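Local structure of carboxylesterase (Est-2) (5FRD) at residues A72-S75 / L76-V80; K153-R156 / E157-R161; Y207-F210 / F211-H214. The protein probably hydrolyses carboxylic esters as an archaeal alpha/beta-hydrolase esterase, and binds coenzyme A near its active site. All blocks are in the same frame, centred on the assembly; numbering follows the deposited sequence.

Contact 1: residues A72-S75 / L76-V80; sequences ASES and LKKTV
Lys77 reaches back along helix 65-79 over the turn formed by Ser73 and Glu74, and its side chain can be followed atom by atom. CB starts beside the carbonyl oxygens of both residues, and CG settles 3.3 Å from Ser73 O, the same oxygen that accepts the backbone N-H of Lys77 (N to O 2.9 Å, 170° at the hydrogen). That placement follows from chi1 of -73°, which sets CG beside the backbone N and anti to the carbonyl carbon. Beyond CG the chain is fully extended: CD is still beside Ser73 O when it passes 4.0 Å from Glu74 OE2, and NZ ends 3.7 Å from the same OE2, a long salt bridge. A water bridges the same pair: it accepts from Lys77 NZ at 2.9 Å and donates to Glu74 OE2 at 2.6 Å and to Ser73 OG, which also bonds to Tyr70 O. Lys77 and Ser73 each have a second conformer, so this network describes one of the alternatives. Glu74 meets it by bending at chi2 (-66°), which folds its carboxylate back toward the lysine. One turn on from Ser75, Thr79 OG1 donates to Ser75 O at 2.8 Å, a side-chain-to-backbone bond. Helix 65-79 packs against the central sheet of the alpha/beta-hydrolase fold: Ser75 touches strands 3-9, 24-27 and 47-49, Leu76 and Thr79 rest on Phe25 of strand 24-27, Glu74 reaches Val9 of strand 3-9, and Lys77 touches the loop residue Asn102.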
ATOM      1  N   ALA A  72      -4.369  -6.216  -9.365  1.00 13.64           N
ATOM      2  CA  ALA A  72      -5.153  -5.431  -8.445  1.00 13.17           C
ATOM      3  C   ALA A  72      -6.423  -4.910  -9.075  1.00 13.22           C
ATOM      4  O   ALA A  72      -7.474  -4.953  -8.474  1.00 15.27           O
ATOM      5  CB  ALA A  72      -4.319  -4.309  -7.867  1.00 14.97           C
ATOM      6  N   SER A  73      -6.317  -4.373 -10.305  1.00 14.03           N
ATOM      7  CA  SER A  73      -7.486  -3.862 -10.983  0.50 13.50           C
ATOM      8  C   SER A  73      -8.550  -4.931 -11.273  1.00 12.75           C
ATOM      9  O   SER A  73      -9.737  -4.702 -11.010  1.00 14.89           O
ATOM     10  CB  SER A  73      -7.091  -3.121 -12.241  0.50 15.20           C
ATOM     11  OG  SER A  73      -6.430  -3.946 -13.163  0.50 18.30           O
ATOM     12  N   GLU A  74      -8.114  -6.086 -11.758  1.00 13.95           N
ATOM     13  CA  GLU A  74      -9.039  -7.177 -11.995  1.00 15.80           C
ATOM     14  C   GLU A  74      -9.699  -7.629 -10.713  1.00 14.84           C
ATOM     15  O   GLU A  74     -10.886  -7.923 -10.654  1.00 15.82           O
ATOM     16  CB  GLU A  74      -8.328  -8.360 -12.668  1.00 17.21           C
ATOM     17  CG  GLU A  74      -7.932  -8.084 -14.103  1.00 18.33           C
ATOM     18  CD  GLU A  74      -9.145  -7.914 -15.005  1.00 24.81           C
ATOM     19  OE1 GLU A  74      -9.996  -8.814 -15.037  1.00 28.68           O
ATOM     20  OE2 GLU A  74      -9.276  -6.856 -15.634  1.00 27.35           O
ATOM     21  N   SER A  75      -8.918  -7.665  -9.632  1.00 12.87           N
ATOM     22  CA  SER A  75      -9.464  -8.083  -8.351  1.00 13.60           C
ATOM     23  C   SER A  75     -10.455  -7.074  -7.758  1.00 14.25           C
ATOM     24  O   SER A  75     -11.456  -7.457  -7.200  1.00 14.15           O
ATOM     25  CB  SER A  75      -8.323  -8.327  -7.349  1.00 13.21           C
ATOM     26  OG  SER A  75      -7.445  -9.356  -7.766  1.00 13.55           O
ATOM     27  N   LEU A  76     -10.175  -5.789  -7.919  1.00 11.99           N
ATOM     28  CA  LEU A  76     -11.076  -4.752  -7.516  1.00 12.64           C
ATOM     29  C   LEU A  76     -12.393  -4.874  -8.289  1.00 12.78           C
ATOM     30  O   LEU A  76     -13.461  -4.892  -7.714  1.00 14.33           O
ATOM     31  CB  LEU A  76     -10.401  -3.381  -7.704  1.00 13.14           C
ATOM     32  CG  LEU A  76     -11.076  -2.151  -7.165  1.00 14.28           C
ATOM     33  CD1 LEU A  76     -10.097  -0.989  -7.106  1.00 16.55           C
ATOM     34  CD2 LEU A  76     -12.329  -1.746  -7.938  1.00 14.63           C
ATOM     35  N   LYS A  77     -12.280  -4.985  -9.603  1.00 13.83           N
ATOM     36  CA  LYS A  77     -13.476  -5.113 -10.438  0.70 14.92           C
ATOM     37  C   LYS A  77     -14.356  -6.288 -10.001  1.00 14.62           C
ATOM     38  O   LYS A  77     -15.583  -6.164  -9.971  1.00 17.62           O
ATOM     39  CB  LYS A  77     -13.081  -5.283 -11.904  0.70 16.99           C
ATOM     40  CG  LYS A  77     -12.562  -4.028 -12.561  0.70 21.98           C
ATOM     41  CD  LYS A  77     -11.955  -4.356 -13.925  0.70 27.66           C
ATOM     42  CE  LYS A  77     -11.365  -3.130 -14.591  0.70 33.17           C
ATOM     43  NZ  LYS A  77     -10.724  -3.468 -15.892  0.70 37.90           N
ATOM     44  N   LYS A  78     -13.736  -7.412  -9.626  1.00 14.94           N
ATOM     45  CA  LYS A  78     -14.462  -8.649  -9.264  0.70 15.70           C
ATOM     46  C   LYS A  78     -15.031  -8.657  -7.855  1.00 15.20           C
ATOM     47  O   LYS A  78     -15.826  -9.531  -7.513  1.00 17.84           O
ATOM     48  CB  LYS A  78     -13.551  -9.871  -9.436  0.70 17.65           C
ATOM     49  CG  LYS A  78     -13.262 -10.223 -10.898  0.70 23.56           C
ATOM     50  CD  LYS A  78     -12.174 -11.289 -11.013  0.70 24.95           C
ATOM     51  CE  LYS A  78     -11.651 -11.447 -12.429  0.70 38.56           C
ATOM     52  NZ  LYS A  78     -12.677 -12.016 -13.342  0.70 40.08           N
ATOM     53  N   THR A  79     -14.601  -7.709  -7.009  1.00 14.60           N
ATOM     54  CA  THR A  79     -15.042  -7.692  -5.629  1.00 14.60           C
ATOM     55  C   THR A  79     -15.960  -6.527  -5.323  1.00 14.94           C
ATOM     56  O   THR A  79     -17.075  -6.717  -4.853  1.00 17.98           O
ATOM     57  CB  THR A  79     -13.827  -7.705  -4.658  1.00 13.93           C
ATOM     58  OG1 THR A  79     -12.934  -6.649  -4.998  1.00 14.53           O
ATOM     59  CG2 THR A  79     -13.115  -9.025  -4.688  1.00 15.78           C
ATOM     60  N   VAL A  80     -15.498  -5.312  -5.585  1.00 15.43           N
ATOM     61  CA  VAL A  80     -16.244  -4.081  -5.273  1.00 15.25           C
ATOM     62  C   VAL A  80     -16.651  -3.245  -6.483  1.00 16.37           C
ATOM     63  O   VAL A  80     -17.507  -2.377  -6.338  1.00 17.86           O
ATOM     64  CB  VAL A  80     -15.486  -3.208  -4.242  1.00 17.20           C
ATOM     65  CG1 VAL A  80     -15.534  -3.890  -2.869  1.00 23.83           C
ATOM     66  CG2 VAL A  80     -14.064  -2.959  -4.653  1.00 16.01           C
TER
HETATM   67  O   HOH W   1      -8.128  -4.513 -15.334  1.00 30.44           O

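Contact 2: residues K153-R156 / E157-R161; sequences KKRR and EFLDR
Lys154 lays its aliphatic chain over Phe158, one turn on in helix 149-160, which belongs to the helical insertion between strands 106-112 and 192-197, where alpha/beta hydrolases commonly carry a cap. Backbone bonds of i to i+4 type join the segments, from Glu157 N to Lys153 O through Asp160 N to Arg156 O. Among nonpolar contacts, Lys154 CG sits 4.3 Å from the Phe158 ring centroid, 11° off the normal, which defines a CH-pi contact; with CG anti to the backbone N (chi1 -175°), the chain then slopes off the rim, where CE is 3.4 Å from Phe158 CZ. Leu159 CD1 lies over one face of the Arg155 guanidinium, toward its rim, while Arg155 NE and NH2 form salt bridges with Asp137 and Glu133 of helix 132-141. Phe158 packs on Val136, Met139 and Leu140 of that helix. Charged contacts gather on Glu157. Arg161 NH1 makes a long, charge-only pairing with OE1 at 4.0 Å, well out of the guanidinium plane. The lysines, each in one of two deposited positions, connect through water: one joins Lys153 NZ to OE2, and another accepts from Lys154 NZ at 3.0 Å and donates to Glu157 OE1 at 2.8 Å.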
ATOM      1  N   LYS A 153       7.384  -8.977  15.013  1.00 17.66           N
ATOM      2  CA  LYS A 153       6.656  -9.822  14.078  0.60 18.82           C
ATOM      3  C   LYS A 153       7.040  -9.550  12.638  1.00 16.22           C
ATOM      4  O   LYS A 153       7.237 -10.480  11.876  1.00 16.12           O
ATOM      5  CB  LYS A 153       5.159  -9.685  14.195  0.60 26.78           C
ATOM      6  CG  LYS A 153       4.449 -10.764  13.393  0.60 36.11           C
ATOM      7  CD  LYS A 153       3.178 -11.190  14.090  0.60 39.77           C
ATOM      8  CE  LYS A 153       2.288 -12.022  13.186  0.60 53.48           C
ATOM      9  NZ  LYS A 153       2.797 -13.408  12.975  0.60 41.09           N
ATOM     10  N   LYS A 154       7.129  -8.273  12.264  1.00 16.24           N
ATOM     11  CA  LYS A 154       7.457  -7.932  10.883  0.70 15.10           C
ATOM     12  C   LYS A 154       8.871  -8.362  10.537  1.00 14.63           C
ATOM     13  O   LYS A 154       9.131  -8.809   9.437  1.00 14.74           O
ATOM     14  CB  LYS A 154       7.281  -6.443  10.615  0.70 17.15           C
ATOM     15  CG  LYS A 154       7.509  -6.109   9.126  0.70 17.19           C
ATOM     16  CD  LYS A 154       6.858  -4.795   8.729  0.70 15.77           C
ATOM     17  CE  LYS A 154       6.899  -4.482   7.245  0.70 16.23           C
ATOM     18  NZ  LYS A 154       5.998  -5.310   6.406  0.70 16.53           N
ATOM     19  N   ARG A 155       9.782  -8.242  11.523  1.00 15.30           N
ATOM     20  CA  ARG A 155      11.134  -8.718  11.326  1.00 16.41           C
ATOM     21  C   ARG A 155      11.193 -10.212  11.005  1.00 15.31           C
ATOM     22  O   ARG A 155      11.872 -10.643  10.088  1.00 15.94           O
ATOM     23  CB  ARG A 155      11.983  -8.374  12.551  1.00 18.42           C
ATOM     24  CG  ARG A 155      13.446  -8.709  12.433  1.00 19.17           C
ATOM     25  CD  ARG A 155      14.233  -8.230  13.649  1.00 18.60           C
ATOM     26  NE  ARG A 155      15.573  -8.821  13.634  1.00 20.98           N
ATOM     27  CZ  ARG A 155      15.821 -10.083  14.016  1.00 25.30           C
ATOM     28  NH1 ARG A 155      14.832 -10.896  14.383  1.00 21.67           N
ATOM     29  NH2 ARG A 155      17.058 -10.560  13.978  1.00 25.64           N
ATOM     30  N   ARG A 156      10.427 -11.013  11.747  1.00 15.28           N
ATOM     31  CA  ARG A 156      10.389 -12.434  11.458  1.00 14.69           C
ATOM     32  C   ARG A 156       9.763 -12.747  10.098  1.00 13.90           C
ATOM     33  O   ARG A 156      10.204 -13.613   9.365  1.00 16.05           O
ATOM     34  CB  ARG A 156       9.653 -13.202  12.553  1.00 16.39           C
ATOM     35  CG  ARG A 156      10.382 -13.160  13.886  1.00 17.88           C
ATOM     36  CD  ARG A 156       9.873 -14.220  14.856  1.00 19.90           C
ATOM     37  NE  ARG A 156       8.444 -14.073  15.045  1.00 19.37           N
ATOM     38  CZ  ARG A 156       7.878 -13.223  15.887  1.00 20.06           C
ATOM     39  NH1 ARG A 156       8.579 -12.456  16.722  1.00 20.46           N
ATOM     40  NH2 ARG A 156       6.542 -13.179  15.943  1.00 24.94           N
ATOM     41  N   GLU A 157       8.694 -12.015   9.785  1.00 14.53           N
ATOM     42  CA  GLU A 157       8.085 -12.152   8.451  1.00 14.51           C
ATOM     43  C   GLU A 157       9.085 -11.873   7.342  1.00 13.97           C
ATOM     44  O   GLU A 157       9.196 -12.617   6.381  1.00 14.72           O
ATOM     45  CB  GLU A 157       6.870 -11.225   8.322  1.00 14.49           C
ATOM     46  CG  GLU A 157       5.673 -11.640   9.166  1.00 16.19           C
ATOM     47  CD  GLU A 157       4.545 -10.659   9.150  1.00 20.53           C
ATOM     48  OE1 GLU A 157       4.724  -9.519   8.681  1.00 21.83           O
ATOM     49  OE2 GLU A 157       3.437 -11.058   9.590  1.00 23.64           O
ATOM     50  N   PHE A 158       9.821 -10.770   7.473  1.00 14.13           N
ATOM     51  CA  PHE A 158      10.811 -10.428   6.451  1.00 15.35           C
ATOM     52  C   PHE A 158      11.913 -11.491   6.340  1.00 14.97           C
ATOM     53  O   PHE A 158      12.304 -11.854   5.230  1.00 15.59           O
ATOM     54  CB  PHE A 158      11.387  -9.045   6.750  1.00 15.03           C
ATOM     55  CG  PHE A 158      10.603  -7.873   6.176  1.00 16.57           C
ATOM     56  CD1 PHE A 158       9.323  -7.998   5.628  1.00 16.86           C
ATOM     57  CD2 PHE A 158      11.195  -6.617   6.179  1.00 17.55           C
ATOM     58  CE1 PHE A 158       8.671  -6.890   5.106  1.00 16.28           C
ATOM     59  CE2 PHE A 158      10.545  -5.498   5.691  1.00 19.36           C
ATOM     60  CZ  PHE A 158       9.291  -5.651   5.135  1.00 18.20           C
ATOM     61  N   LEU A 159      12.366 -12.001   7.494  1.00 15.50           N
ATOM     62  CA  LEU A 159      13.385 -13.065   7.456  1.00 15.07           C
ATOM     63  C   LEU A 159      12.877 -14.334   6.788  1.00 15.80           C
ATOM     64  O   LEU A 159      13.629 -15.061   6.176  1.00 17.22           O
ATOM     65  CB  LEU A 159      13.902 -13.352   8.860  1.00 16.77           C
ATOM     66  CG  LEU A 159      14.723 -12.233   9.479  1.00 18.24           C
ATOM     67  CD1 LEU A 159      15.022 -12.529  10.947  1.00 21.76           C
ATOM     68  CD2 LEU A 159      16.023 -11.981   8.716  1.00 23.13           C
ATOM     69  N   ASP A 160      11.566 -14.598   6.914  1.00 15.12           N
ATOM     70  CA  ASP A 160      10.902 -15.715   6.243  1.00 15.34           C
ATOM     71  C   ASP A 160      10.565 -15.496   4.763  1.00 14.99           C
ATOM     72  O   ASP A 160      10.160 -16.425   4.058  1.00 18.05           O
ATOM     73  CB  ASP A 160       9.623 -16.089   7.008  1.00 14.97           C
ATOM     74  CG  ASP A 160       9.892 -16.795   8.339  1.00 21.80           C
ATOM     75  OD1 ASP A 160      11.043 -17.226   8.588  1.00 21.91           O
ATOM     76  OD2 ASP A 160       8.923 -16.934   9.148  1.00 20.23           O
ATOM     77  N   ARG A 161      10.690 -14.251   4.304  1.00 14.91           N
ATOM     78  CA  ARG A 161      10.266 -13.881   2.946  1.00 14.82           C
ATOM     79  C   ARG A 161      11.335 -13.091   2.223  1.00 16.05           C
ATOM     80  O   ARG A 161      11.015 -12.230   1.423  1.00 16.23           O
ATOM     81  CB  ARG A 161       8.999 -13.028   3.065  1.00 14.88           C
ATOM     82  CG  ARG A 161       7.840 -13.698   3.760  1.00 16.01           C
ATOM     83  CD  ARG A 161       6.780 -12.687   4.120  1.00 13.94           C
ATOM     84  NE  ARG A 161       5.795 -13.301   4.972  1.00 15.10           N
ATOM     85  CZ  ARG A 161       4.745 -12.674   5.492  1.00 15.68           C
ATOM     86  NH1 ARG A 161       4.491 -11.407   5.191  1.00 16.03           N
ATOM     87  NH2 ARG A 161       3.950 -13.331   6.343  1.00 17.90           N
TER
HETATM   88  O   HOH W   2       2.787 -13.659  10.133  1.00 32.10           O
HETATM   89  O   HOH W   3       5.815  -8.255   6.379  1.00 20.82           O

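Contact 3: residues Y207-F210 / F211-H214. With COA (coenzyme A), chain C.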
ATOM      1  N   TYR A 207       8.291  13.155   0.234  1.00 14.73           N
ATOM      2  CA  TYR A 207       7.618  12.382  -0.810  1.00 16.54           C
ATOM      3  C   TYR A 207       6.117  12.669  -0.800  1.00 14.39           C
ATOM      4  O   TYR A 207       5.448  12.641  -1.857  1.00 15.91           O
ATOM      5  CB  TYR A 207       7.804  10.894  -0.629  1.00 14.28           C
ATOM      6  CG  TYR A 207       9.179  10.321  -0.866  1.00 14.04           C
ATOM      7  CD1 TYR A 207      10.325  11.130  -0.986  1.00 15.35           C
ATOM      8  CD2 TYR A 207       9.349   8.939  -0.981  1.00 13.96           C
ATOM      9  CE1 TYR A 207      11.597  10.567  -1.191  1.00 14.97           C
ATOM     10  CE2 TYR A 207      10.609   8.372  -1.176  1.00 15.66           C
ATOM     11  CZ  TYR A 207      11.734   9.197  -1.258  1.00 16.31           C
ATOM     12  OH  TYR A 207      13.018   8.675  -1.426  1.00 19.99           O
ATOM     13  N   HIS A 208       5.573  12.932   0.388  1.00 13.90           N
ATOM     14  CA  HIS A 208       4.140  13.143   0.586  1.00 13.41           C
ATOM     15  C   HIS A 208       3.742  14.590   0.296  1.00 15.61           C
ATOM     16  O   HIS A 208       2.684  14.844  -0.278  1.00 14.91           O
ATOM     17  CB  HIS A 208       3.758  12.631   1.971  1.00 14.02           C
ATOM     18  CG  HIS A 208       3.985  11.156   2.087  1.00 14.54           C
ATOM     19  ND1 HIS A 208       5.212  10.605   2.372  1.00 13.77           N
ATOM     20  CD2 HIS A 208       3.172  10.125   1.792  1.00 13.55           C
ATOM     21  CE1 HIS A 208       5.122   9.290   2.303  1.00 15.02           C
ATOM     22  NE2 HIS A 208       3.894   8.980   1.949  1.00 14.44           N
ATOM     23  N   GLU A 209       4.603  15.526   0.678  1.00 13.81           N
ATOM     24  CA  GLU A 209       4.405  16.904   0.219  1.00 15.07           C
ATOM     25  C   GLU A 209       4.490  16.990  -1.306  1.00 16.43           C
ATOM     26  O   GLU A 209       3.779  17.786  -1.892  1.00 17.40           O
ATOM     27  CB  GLU A 209       5.418  17.846   0.873  1.00 14.03           C
ATOM     28  CG  GLU A 209       5.154  18.134   2.333  1.00 15.17           C
ATOM     29  CD  GLU A 209       4.040  19.121   2.609  1.00 16.99           C
ATOM     30  OE1 GLU A 209       3.302  19.519   1.677  1.00 18.34           O
ATOM     31  OE2 GLU A 209       3.876  19.510   3.797  1.00 16.53           O
ATOM     32  N   PHE A 210       5.294  16.140  -1.945  1.00 15.75           N
ATOM     33  CA  PHE A 210       5.381  16.149  -3.421  1.00 15.49           C
ATOM     34  C   PHE A 210       4.025  15.806  -4.009  1.00 16.24           C
ATOM     35  O   PHE A 210       3.502  16.518  -4.877  1.00 16.48           O
ATOM     36  CB  PHE A 210       6.448  15.189  -3.911  1.00 17.03           C
ATOM     37  CG  PHE A 210       6.527  15.119  -5.412  1.00 17.72           C
ATOM     38  CD1 PHE A 210       7.356  15.985  -6.095  1.00 19.63           C
ATOM     39  CD2 PHE A 210       5.768  14.218  -6.129  1.00 18.94           C
ATOM     40  CE1 PHE A 210       7.473  15.942  -7.483  1.00 21.83           C
ATOM     41  CE2 PHE A 210       5.853  14.185  -7.528  1.00 19.29           C
ATOM     42  CZ  PHE A 210       6.692  15.063  -8.206  1.00 21.04           C
ATOM     43  N   PHE A 211       3.407  14.725  -3.535  1.00 15.25           N
ATOM     44  CA  PHE A 211       2.045  14.430  -3.980  1.00 15.10           C
ATOM     45  C   PHE A 211       1.063  15.551  -3.711  1.00 16.53           C
ATOM     46  O   PHE A 211       0.241  15.932  -4.559  1.00 18.37           O
ATOM     47  CB  PHE A 211       1.487  13.182  -3.269  1.00 15.95           C
ATOM     48  CG  PHE A 211       2.114  11.871  -3.669  1.00 15.25           C
ATOM     49  CD1 PHE A 211       2.156  11.469  -4.996  1.00 15.82           C
ATOM     50  CD2 PHE A 211       2.536  10.985  -2.667  1.00 17.59           C
ATOM     51  CE1 PHE A 211       2.661  10.202  -5.306  1.00 16.09           C
ATOM     52  CE2 PHE A 211       3.051   9.742  -3.005  1.00 16.51           C
ATOM     53  CZ  PHE A 211       3.121   9.379  -4.317  1.00 17.05           C
ATOM     54  N   HIS A 212       1.119  16.110  -2.510  1.00 14.80           N
ATOM     55  CA  HIS A 212       0.190  17.135  -2.101  1.00 16.82           C
ATOM     56  C   HIS A 212       0.312  18.394  -2.975  1.00 17.94           C
ATOM     57  O   HIS A 212      -0.704  18.998  -3.318  1.00 18.33           O
ATOM     58  CB  HIS A 212       0.440  17.447  -0.633  1.00 17.46           C
ATOM     59  CG  HIS A 212      -0.579  18.318   0.017  1.00 16.84           C
ATOM     60  ND1 HIS A 212      -1.928  18.272  -0.235  1.00 17.63           N
ATOM     61  CD2 HIS A 212      -0.421  19.255   0.985  1.00 17.10           C
ATOM     62  CE1 HIS A 212      -2.551  19.167   0.517  1.00 19.56           C
ATOM     63  NE2 HIS A 212      -1.653  19.757   1.283  1.00 18.01           N
ATOM     64  N   LYS A 213       1.525  18.740  -3.380  1.00 16.94           N
ATOM     65  CA  LYS A 213       1.765  19.884  -4.275  0.70 17.05           C
ATOM     66  C   LYS A 213       1.203  19.643  -5.667  1.00 20.03           C
ATOM     67  O   LYS A 213       0.710  20.574  -6.301  1.00 24.35           O
ATOM     68  CB  LYS A 213       3.254  20.184  -4.356  0.70 17.96           C
ATOM     69  CG  LYS A 213       3.753  20.925  -3.145  0.70 21.67           C
ATOM     70  CD  LYS A 213       5.138  21.468  -3.329  0.70 29.88           C
ATOM     71  CE  LYS A 213       6.141  20.422  -3.767  0.70 32.99           C
ATOM     72  NZ  LYS A 213       7.528  20.884  -3.462  0.70 28.32           N
ATOM     73  N   HIS A 214       1.283  18.405  -6.151  1.00 18.16           N
ATOM     74  CA  HIS A 214       0.978  18.086  -7.569  1.00 18.51           C
ATOM     75  C   HIS A 214      -0.374  17.492  -7.826  1.00 20.32           C
ATOM     76  O   HIS A 214      -0.698  17.228  -8.976  1.00 24.13           O
ATOM     77  CB  HIS A 214       2.071  17.209  -8.161  1.00 16.84           C
ATOM     78  CG  HIS A 214       3.349  17.938  -8.324  1.00 19.79           C
ATOM     79  ND1 HIS A 214       4.409  17.806  -7.459  1.00 25.65           N
ATOM     80  CD2 HIS A 214       3.700  18.903  -9.209  1.00 23.33           C
ATOM     81  CE1 HIS A 214       5.384  18.616  -7.841  1.00 26.57           C
ATOM     82  NE2 HIS A 214       4.980  19.281  -8.905  1.00 29.13           N
TER
HETATM   83  N1A COA C1257       9.267  12.365  -4.170  1.00 20.45           N
HETATM   84  C2A COA C1257       9.869  13.558  -4.274  1.00 23.06           C
HETATM   85  N3A COA C1257      11.167  13.667  -4.584  1.00 27.31           N
HETATM   86  C4A COA C1257      11.916  12.568  -4.825  1.00 22.76           C
HETATM   87  C5A COA C1257      11.340  11.242  -4.738  1.00 20.79           C
HETATM   88  C6A COA C1257       9.927  11.190  -4.403  1.00 20.31           C
HETATM   89  N6A COA C1257       9.316   9.991  -4.294  1.00 18.08           N
HETATM   90  N7A COA C1257      12.290  10.330  -4.994  1.00 22.45           N
HETATM   91  C8A COA C1257      13.400  11.040  -5.264  1.00 29.53           C
HETATM   92  N9A COA C1257      13.165  12.363  -5.154  1.00 29.43           N
HETATM   93  C1B COA C1257      14.176  13.421  -5.343  1.00 31.94           C
HETATM   94  C2B COA C1257      15.121  13.370  -4.176  1.00 28.71           C
HETATM   95  O2B COA C1257      14.589  14.121  -3.086  1.00 35.12           O
HETATM   96  C3B COA C1257      16.398  13.910  -4.797  1.00 38.10           C
HETATM   97  O3B COA C1257      16.348  15.336  -4.789  1.00 50.13           O
HETATM   98  P3B COA C1257      17.620  16.245  -4.377  1.00 54.57           P
HETATM   99  O7A COA C1257      18.613  15.891  -5.464  1.00 66.89           O
HETATM  100  O8A COA C1257      17.971  15.772  -2.981  1.00 43.84           O
HETATM  101  O9A COA C1257      17.072  17.655  -4.420  1.00 65.70           O
HETATM  102  C4B COA C1257      16.345  13.404  -6.226  1.00 26.28           C
HETATM  103  O4B COA C1257      14.951  13.153  -6.493  1.00 29.39           O
HETATM  104  C5B COA C1257      17.156  12.143  -6.479  1.00 27.50           C
HETATM  105  O5B COA C1257      16.710  11.108  -5.589  1.00 25.67           O
HETATM  106  P1A COA C1257      16.720   9.564  -6.030  1.00 24.39           P
HETATM  107  O1A COA C1257      16.169   9.394  -7.385  1.00 23.99           O
HETATM  108  O2A COA C1257      16.012   8.832  -4.889  1.00 23.91           O
HETATM  109  O3A COA C1257      18.250   9.080  -6.132  1.00 27.30           O
HETATM  110  P2A COA C1257      19.456   9.242  -5.080  1.00 30.20           P
HETATM  111  O4A COA C1257      20.542   8.450  -5.753  1.00 35.35           O
HETATM  112  O5A COA C1257      19.604  10.678  -4.680  1.00 36.21           O
HETATM  113  O6A COA C1257      19.009   8.510  -3.708  1.00 28.66           O
HETATM  114  CBP COA C1257      18.430   6.774  -2.207  1.00 21.99           C
HETATM  115  CCP COA C1257      18.799   7.105  -3.646  1.00 29.29           C
HETATM  116  CDP COA C1257      18.128   5.279  -2.127  1.00 25.76           C
HETATM  117  CEP COA C1257      19.631   7.120  -1.304  1.00 28.13           C
HETATM  118  CAP COA C1257      17.179   7.597  -1.807  1.00 26.55           C
HETATM  119  OAP COA C1257      16.109   7.378  -2.762  1.00 24.69           O
HETATM  120  C9P COA C1257      16.693   7.270  -0.412  1.00 24.63           C
HETATM  121  O9P COA C1257      17.352   7.587   0.556  1.00 25.62           O
HETATM  122  N8P COA C1257      15.502   6.653  -0.313  1.00 24.01           N
HETATM  123  C7P COA C1257      14.812   6.412   0.957  1.00 22.35           C
HETATM  124  C6P COA C1257      15.131   5.064   1.594  1.00 22.24           C
HETATM  125  C5P COA C1257      14.578   3.816   0.935  1.00 22.76           C
HETATM  126  O5P COA C1257      15.316   2.850   0.703  1.00 21.01           O
HETATM  127  N4P COA C1257      13.266   3.788   0.685  1.00 21.12           N
HETATM  128  C3P COA C1257      12.594   2.618   0.169  1.00 24.81           C
HETATM  129  C2P COA C1257      11.458   3.042  -0.732  1.00 23.39           C
HETATM  130  S1P COA C1257      10.541   1.570  -1.237  1.00 24.44           S
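Phe210 O accepts two bonds from His214, joining residues 207-210 to 211-214 in helix 205-214. His214 N lies at 3.2 Å and His214 ND1 at 3.0 Å, arriving from opposite faces of the carbonyl plane. The earlier i to i+4 bonds vary: Phe211 N to Tyr207 O is weak at 3.4 Å, whereas His212 N to His208 O is 3.0 Å. The helix belongs to a beta-alpha-beta unit, with His208 and Phe211 on strand 192-197 and His208, Glu209 and His212 on strand 218-223. Among the side chains, chi1 of 177° carries the Phe210 ring alongside its own carbonyl carbon, where the His214 imidazole meets it obliquely: the centroids are 4.4 Å apart, the planes 44°, and ND1 lies over the centre of the phenyl face. Glu209 OE1 stands at the His212 imidazole edge near CD2, while His212 ND1 bonds to Ser218. Tyr207 offers a ring face to the adenine of coenzyme A. The exocyclic N6A stands 3.3 Å above that plane over its centre, and Tyr207 OH approaches N8P of the pantetheine arm at 3.4 Å. Phe210 CB touches adenine C2A at 3.8 Å. Because ND1 of His214 acts as donor, it must carry a proton. Tyr207 and Phe210 hold the adenine on this side by ring-face and van der Waals contact rather than hydrogen bonds.

How the contacts relate
The three contacts are helical turns met in series along the chain and set well apart. Centres lie 28 Å apart for contacts 1 and 2, 27 Å for contacts 1 and 3, and 31 Å for contacts 2 and 3, with nearest atoms about 15 to 17 Å apart. Contacts 2 and 3 stand on opposite sides of the chain's centre. Contact 3 touches coenzyme A, whereas in contact 2 the Phe158 side chain stays about 10 Å from it and about 7 Å from that of Leu202. Lys154 and His208 each come near a probable Ser-His-Asp triad without touching it. Contact 1 is structural packing, remote from the coenzyme A site.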